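Local coordinates for protein putative phosphosugar isomerase (Clostridium difficile, PDB 3G68) that probably isomerises a phosphorylated sugar or a related carbohydrate derivative, as a double-SIS-domain protein akin to the isomerase part of glucosamine-6-phosphate synthase, at residues K202-N207 against N284-G289; L193-I198 against C322-T327. All coordinates share one frame; numbering follows the deposited sequence.

Interaction 1. Residues K202-N207 against N284-G289; sequences KEKLVN and NVFAIG
Asn-284, at the start of the strand segment, turns the oxygen of its amide to the aliphatic run of Lys-204. OD1 of Asn-284 lies 3.4 Å from CD of Lys-204 and is almost as near to CE, so the carbonyl meets methylene groups rather than the ammonium, and no direct hydrogen bond joins the two segments. A water partly makes up for this: it donates weakly to OD1 of Asn-284 and, across 3.5 Å, weakly to the backbone O of Lys-204. The other end of the amide is held within the sheet, since ND2 of Asn-284 is bonded to O of Ser-258. Two residues on, Phe-286 points its side chain at the helix and brings CZ, the far end of the ring, up to Lys-204 and Leu-205. CB of Lys-204 comes up at the ring's edge, near its plane, 3.9 Å from CZ of Phe-286. The lysine chain then continues past the ring: CG is set anti to the carbonyl carbon (chi1 -74°), which carries CD of Lys-204 to 4.0 Å from CZ of Phe-286 and on to the asparagine oxygen. From another side, CD2 of Leu-205 reaches CZ of Phe-286 at 4.3 Å, an apolar touch displaced toward the rim of the ring. Lys-204 thus lends its stem to both the polar and the aromatic partner. The short helix 202-206 and strand 284-289 run at 116° to each other, their axes 10.3 Å apart, a separation bridged by side chains. Phe-286 stands on an inner strand of the parallel sheet, beside Phe-261 of strand 258-264, and also touches Trp-197 of helix 187-200; on the opposite side of the strand, Val-285 and Ala-287 pack against helix 271-279.

Interaction 2. Residues L193-I198 against C322-T327; sequences LSKQWI and CGEIPT
OE1 of Glu-324 receives a hydrogen bond of 2.6 Å from a water that also donates, over the same length, to the backbone O of Lys-195. This single molecule ties the carboxylate to the other helix, for no direct hydrogen bond crosses the contact. OE1 of Glu-324 also rests 3.4 Å from CG2 of Ile-198, while OE2 of Glu-324 faces CG of Lys-195 at 3.8 Å. The lysine side chain crosses that of the glutamate at about a right angle and, its chain fully stretched, carries NZ of Lys-195 to 5.2 Å from OE2 of Glu-324; the opposite charges may attract weakly but do not pair. In this double-SIS protein, the contact joins helix 187-200, which packs by the parallel sheet of strands 210-215, 258-264 and 284-289, to residues 322-327. Trp-197 and Ile-198 extend the junction by packing on Ile-321 and Leu-320 respectively. Next to this, CD1 of Ile-325 meets CG2 of Ile-198 at 3.7 Å, the two side chains lying alongside each other and running antiparallel. Just beyond, OG1 of Thr-327 donates a 2.6 Å hydrogen bond to O of Glu-324, across the turn that leads into the 3-10 segment.

In the fold
Interactions 1 and 2 are neighbours, their centres about 10 Å apart, and both segments of interaction 1 fall between those of interaction 2 in the sequence. Neither is touched by another subunit. Buried Leu-205 and Phe-286 in the first, and Ile-198 and Ile-325 in the second, form the inner parts; Lys-204 and Asn-284, and Lys-195 and Glu-324, lie nearer the surface. The first sets a short helix against a sheet strand; the second sets a helix against residues 322-327, where helix 316-324 gives way to a turn. Each has a water at its polar border, weakly bound in interaction 1 but firmly in interaction 2. Helices 187-200 and 202-206 are consecutive, and the contacts meet where the backbone of Leu-205 and Val-206 packs on Ile-325 and Ile-288 on Trp-197.

Interaction 1. Residues K202-N207 against N284-G289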
loop_
_atom_site.group_PDB
_atom_site.type_symbol
_atom_site.label_atom_id
_atom_site.label_comp_id
_atom_site.label_asym_id
_atom_site.label_seq_id
_atom_site.Cartn_x
_atom_site.Cartn_y
_atom_site.Cartn_z
ATOM N N LYS B 202 50.751 -10.161 -6.865
ATOM C CA LYS B 202 51.676 -9.647 -5.852
ATOM C C LYS B 202 53.138 -10.042 -6.082
ATOM O O LYS B 202 54.030 -9.186 -5.991
ATOM C CB LYS B 202 51.262 -10.121 -4.452
ATOM C CG LYS B 202 52.055 -9.431 -3.338
ATOM C CD LYS B 202 51.655 -9.875 -1.928
ATOM C CE LYS B 202 50.342 -9.291 -1.487
ATOM N NZ LYS B 202 50.009 -9.708 -0.076
ATOM N N GLU B 203 53.366 -11.324 -6.349
ATOM C CA GLU B 203 54.725 -11.859 -6.539
ATOM C C GLU B 203 55.456 -11.158 -7.700
ATOM O O GLU B 203 56.554 -10.635 -7.503
ATOM C CB GLU B 203 54.704 -13.370 -6.761
ATOM C CG GLU B 203 56.110 -14.010 -7.042
ATOM C CD GLU B 203 56.098 -15.502 -7.208
ATOM O OE1 GLU B 203 54.991 -16.065 -7.321
ATOM O OE2 GLU B 203 57.202 -16.135 -7.254
ATOM N N LYS B 204 54.867 -11.173 -8.894
ATOM C CA LYS B 204 55.490 -10.477 -10.038
ATOM C C LYS B 204 55.694 -8.986 -9.755
ATOM O O LYS B 204 56.737 -8.416 -10.124
ATOM C CB LYS B 204 54.694 -10.670 -11.329
ATOM C CG LYS B 204 54.813 -12.056 -11.942
ATOM C CD LYS B 204 54.160 -12.089 -13.305
ATOM C CE LYS B 204 54.513 -13.384 -14.053
ATOM N NZ LYS B 204 53.946 -14.512 -13.330
ATOM N N LEU B 205 54.725 -8.317 -9.111
ATOM C CA LEU B 205 54.883 -6.887 -8.842
ATOM C C LEU B 205 56.030 -6.570 -7.867
ATOM O O LEU B 205 56.777 -5.627 -8.096
ATOM C CB LEU B 205 53.571 -6.235 -8.383
ATOM C CG LEU B 205 52.430 -6.295 -9.410
ATOM C CD1 LEU B 205 51.100 -5.829 -8.811
ATOM C CD2 LEU B 205 52.727 -5.504 -10.680
ATOM N N VAL B 206 56.145 -7.346 -6.786
ATOM C CA VAL B 206 57.231 -7.215 -5.799
ATOM C C VAL B 206 58.583 -7.436 -6.462
ATOM O O VAL B 206 59.543 -6.768 -6.108
ATOM C CB VAL B 206 57.013 -8.172 -4.562
ATOM C CG1 VAL B 206 58.255 -8.356 -3.697
ATOM C CG2 VAL B 206 55.848 -7.681 -3.721
ATOM N N ASN B 207 58.650 -8.344 -7.432
ATOM C CA ASN B 207 59.898 -8.651 -8.133
ATOM C C ASN B 207 60.276 -7.711 -9.278
ATOM O O ASN B 207 61.305 -7.944 -9.903
ATOM C CB ASN B 207 59.840 -10.072 -8.721
ATOM C CG ASN B 207 59.890 -11.140 -7.665
ATOM O OD1 ASN B 207 60.355 -10.892 -6.555
ATOM N ND2 ASN B 207 59.431 -12.361 -8.012
ATOM N N ASN B 284 55.817 -10.827 -17.922
ATOM C CA ASN B 284 55.358 -9.701 -17.116
ATOM C C ASN B 284 54.606 -8.628 -17.876
ATOM O O ASN B 284 54.900 -7.429 -17.718
ATOM C CB ASN B 284 56.588 -9.100 -16.405
ATOM C CG ASN B 284 57.413 -10.154 -15.726
ATOM O OD1 ASN B 284 56.884 -10.971 -14.973
ATOM N ND2 ASN B 284 58.708 -10.183 -16.025
ATOM N N VAL B 285 53.631 -9.042 -18.701
ATOM C CA VAL B 285 52.775 -8.108 -19.440
ATOM C C VAL B 285 51.387 -8.059 -18.730
ATOM O O VAL B 285 50.727 -9.087 -18.527
ATOM C CB VAL B 285 52.632 -8.435 -20.940
ATOM C CG1 VAL B 285 51.754 -7.331 -21.588
ATOM C CG2 VAL B 285 54.020 -8.497 -21.637
ATOM N N PHE B 286 50.962 -6.866 -18.339
ATOM C CA PHE B 286 49.687 -6.658 -17.605
ATOM C C PHE B 286 48.860 -5.659 -18.396
ATOM O O PHE B 286 49.292 -4.535 -18.582
ATOM C CB PHE B 286 49.945 -6.088 -16.194
ATOM C CG PHE B 286 50.886 -6.915 -15.360
ATOM C CD1 PHE B 286 50.403 -7.919 -14.517
ATOM C CD2 PHE B 286 52.247 -6.683 -15.394
ATOM C CE1 PHE B 286 51.258 -8.682 -13.773
ATOM C CE2 PHE B 286 53.117 -7.465 -14.627
ATOM C CZ PHE B 286 52.622 -8.451 -13.829
ATOM N N ALA B 287 47.682 -6.075 -18.879
ATOM C CA ALA B 287 46.797 -5.177 -19.634
ATOM C C ALA B 287 45.654 -4.701 -18.760
ATOM O O ALA B 287 45.078 -5.468 -18.029
ATOM C CB ALA B 287 46.272 -5.862 -20.884
ATOM N N ILE B 288 45.360 -3.413 -18.844
ATOM C CA ILE B 288 44.326 -2.773 -18.044
ATOM C C ILE B 288 43.321 -2.095 -18.993
ATOM O O ILE B 288 43.707 -1.273 -19.832
ATOM C CB ILE B 288 44.946 -1.691 -17.108
ATOM C CG1 ILE B 288 45.971 -2.324 -16.144
ATOM C CG2 ILE B 288 43.844 -0.944 -16.413
ATOM C CD1 ILE B 288 46.792 -1.340 -15.296
ATOM N N GLY B 289 42.038 -2.439 -18.840
ATOM C CA GLY B 289 41.000 -1.827 -19.637
ATOM C C GLY B 289 39.623 -2.437 -19.559
ATOM O O GLY B 289 39.386 -3.406 -18.824
HETATM O O HOH W 1 58.673 -10.360 -12.236
#

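Interaction 2. Residues L193-I198 against C322-T327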
loop_
_atom_site.group_PDB
_atom_site.type_symbol
_atom_site.label_atom_id
_atom_site.label_comp_id
_atom_site.label_asym_id
_atom_site.label_seq_id
_atom_site.Cartn_x
_atom_site.Cartn_y
_atom_site.Cartn_z
ATOM N N LEU B 193 38.633 -2.976 -7.414
ATOM C CA LEU B 193 39.083 -3.998 -8.377
ATOM C C LEU B 193 40.617 -3.972 -8.516
ATOM O O LEU B 193 41.262 -5.020 -8.595
ATOM C CB LEU B 193 38.415 -3.791 -9.707
ATOM C CG LEU B 193 36.909 -4.075 -9.753
ATOM C CD1 LEU B 193 36.327 -3.452 -11.004
ATOM C CD2 LEU B 193 36.697 -5.597 -9.696
ATOM N N SER B 194 41.188 -2.773 -8.510
ATOM C CA SER B 194 42.657 -2.633 -8.528
ATOM C C SER B 194 43.334 -3.382 -7.378
ATOM O O SER B 194 44.312 -4.105 -7.587
ATOM C CB SER B 194 43.046 -1.167 -8.513
ATOM O OG SER B 194 42.551 -0.500 -9.662
ATOM N N LYS B 195 42.799 -3.224 -6.160
ATOM C CA LYS B 195 43.343 -3.863 -4.981
ATOM C C LYS B 195 43.354 -5.398 -5.100
ATOM O O LYS B 195 44.321 -6.036 -4.700
ATOM C CB LYS B 195 42.560 -3.386 -3.744
ATOM C CG LYS B 195 43.113 -3.835 -2.422
ATOM C CD LYS B 195 42.409 -3.099 -1.277
ATOM C CE LYS B 195 42.979 -3.511 0.072
ATOM N NZ LYS B 195 42.153 -3.023 1.239
ATOM N N GLN B 196 42.304 -5.975 -5.692
ATOM C CA GLN B 196 42.205 -7.412 -5.904
ATOM C C GLN B 196 43.234 -7.878 -6.952
ATOM O O GLN B 196 43.911 -8.879 -6.770
ATOM C CB GLN B 196 40.786 -7.777 -6.370
ATOM C CG GLN B 196 39.690 -7.536 -5.339
ATOM C CD GLN B 196 38.277 -7.689 -5.928
ATOM O OE1 GLN B 196 38.048 -8.479 -6.864
ATOM N NE2 GLN B 196 37.325 -6.932 -5.382
ATOM N N TRP B 197 43.346 -7.133 -8.033
ATOM C CA TRP B 197 44.338 -7.420 -9.092
ATOM C C TRP B 197 45.798 -7.379 -8.577
ATOM O O TRP B 197 46.599 -8.258 -8.935
ATOM C CB TRP B 197 44.084 -6.489 -10.279
ATOM C CG TRP B 197 45.156 -6.330 -11.321
ATOM C CD1 TRP B 197 45.424 -7.159 -12.396
ATOM C CD2 TRP B 197 46.012 -5.209 -11.458
ATOM N NE1 TRP B 197 46.437 -6.626 -13.159
ATOM C CE2 TRP B 197 46.811 -5.427 -12.612
ATOM C CE3 TRP B 197 46.230 -4.053 -10.687
ATOM C CZ2 TRP B 197 47.778 -4.514 -13.026
ATOM C CZ3 TRP B 197 47.195 -3.155 -11.095
ATOM C CH2 TRP B 197 47.968 -3.399 -12.253
ATOM N N ILE B 198 46.126 -6.383 -7.752
ATOM C CA ILE B 198 47.449 -6.280 -7.147
ATOM C C ILE B 198 47.766 -7.510 -6.284
ATOM O O ILE B 198 48.846 -8.082 -6.402
ATOM C CB ILE B 198 47.588 -5.001 -6.317
ATOM C CG1 ILE B 198 47.601 -3.776 -7.220
ATOM C CG2 ILE B 198 48.886 -5.023 -5.513
ATOM C CD1 ILE B 198 47.408 -2.404 -6.503
ATOM N N CYS B 322 51.808 1.995 -6.402
ATOM C CA CYS B 322 52.773 2.886 -5.741
ATOM C C CYS B 322 52.597 2.935 -4.232
ATOM O O CYS B 322 53.573 3.073 -3.497
ATOM C CB CYS B 322 52.742 4.298 -6.329
ATOM S SG CYS B 322 53.172 4.391 -8.091
ATOM N N GLY B 323 51.354 2.858 -3.763
ATOM C CA GLY B 323 51.084 2.867 -2.344
ATOM C C GLY B 323 51.372 1.532 -1.678
ATOM O O GLY B 323 51.901 1.506 -0.553
ATOM N N GLU B 324 51.067 0.429 -2.361
ATOM C CA GLU B 324 51.147 -0.904 -1.739
ATOM C C GLU B 324 52.405 -1.769 -1.900
ATOM O O GLU B 324 52.845 -2.448 -0.962
ATOM C CB GLU B 324 49.997 -1.764 -2.225
ATOM C CG GLU B 324 48.631 -1.257 -1.803
ATOM C CD GLU B 324 47.517 -2.299 -2.088
ATOM O OE1 GLU B 324 47.784 -3.268 -2.826
ATOM O OE2 GLU B 324 46.376 -2.146 -1.580
ATOM N N ILE B 325 52.937 -1.793 -3.109
ATOM C CA ILE B 325 54.069 -2.686 -3.418
ATOM C C ILE B 325 55.389 -2.196 -2.823
ATOM O O ILE B 325 56.148 -3.026 -2.342
ATOM C CB ILE B 325 54.123 -3.021 -4.933
ATOM C CG1 ILE B 325 52.795 -3.695 -5.350
ATOM C CG2 ILE B 325 55.330 -3.904 -5.283
ATOM C CD1 ILE B 325 52.519 -5.134 -4.744
ATOM N N PRO B 326 55.701 -0.877 -2.878
ATOM C CA PRO B 326 56.940 -0.444 -2.248
ATOM C C PRO B 326 57.076 -0.832 -0.768
ATOM O O PRO B 326 58.193 -1.091 -0.329
ATOM C CB PRO B 326 56.918 1.073 -2.391
ATOM C CG PRO B 326 56.193 1.295 -3.630
ATOM C CD PRO B 326 55.080 0.229 -3.597
ATOM N N THR B 327 55.964 -0.916 -0.037
ATOM C CA THR B 327 56.006 -1.344 1.374
ATOM C C THR B 327 56.540 -2.782 1.504
ATOM O O THR B 327 57.036 -3.156 2.561
ATOM C CB THR B 327 54.620 -1.202 2.083
ATOM O OG1 THR B 327 53.693 -2.145 1.525
ATOM C CG2 THR B 327 54.063 0.180 1.881
HETATM O O HOH W 2 46.175 -5.356 -2.960
#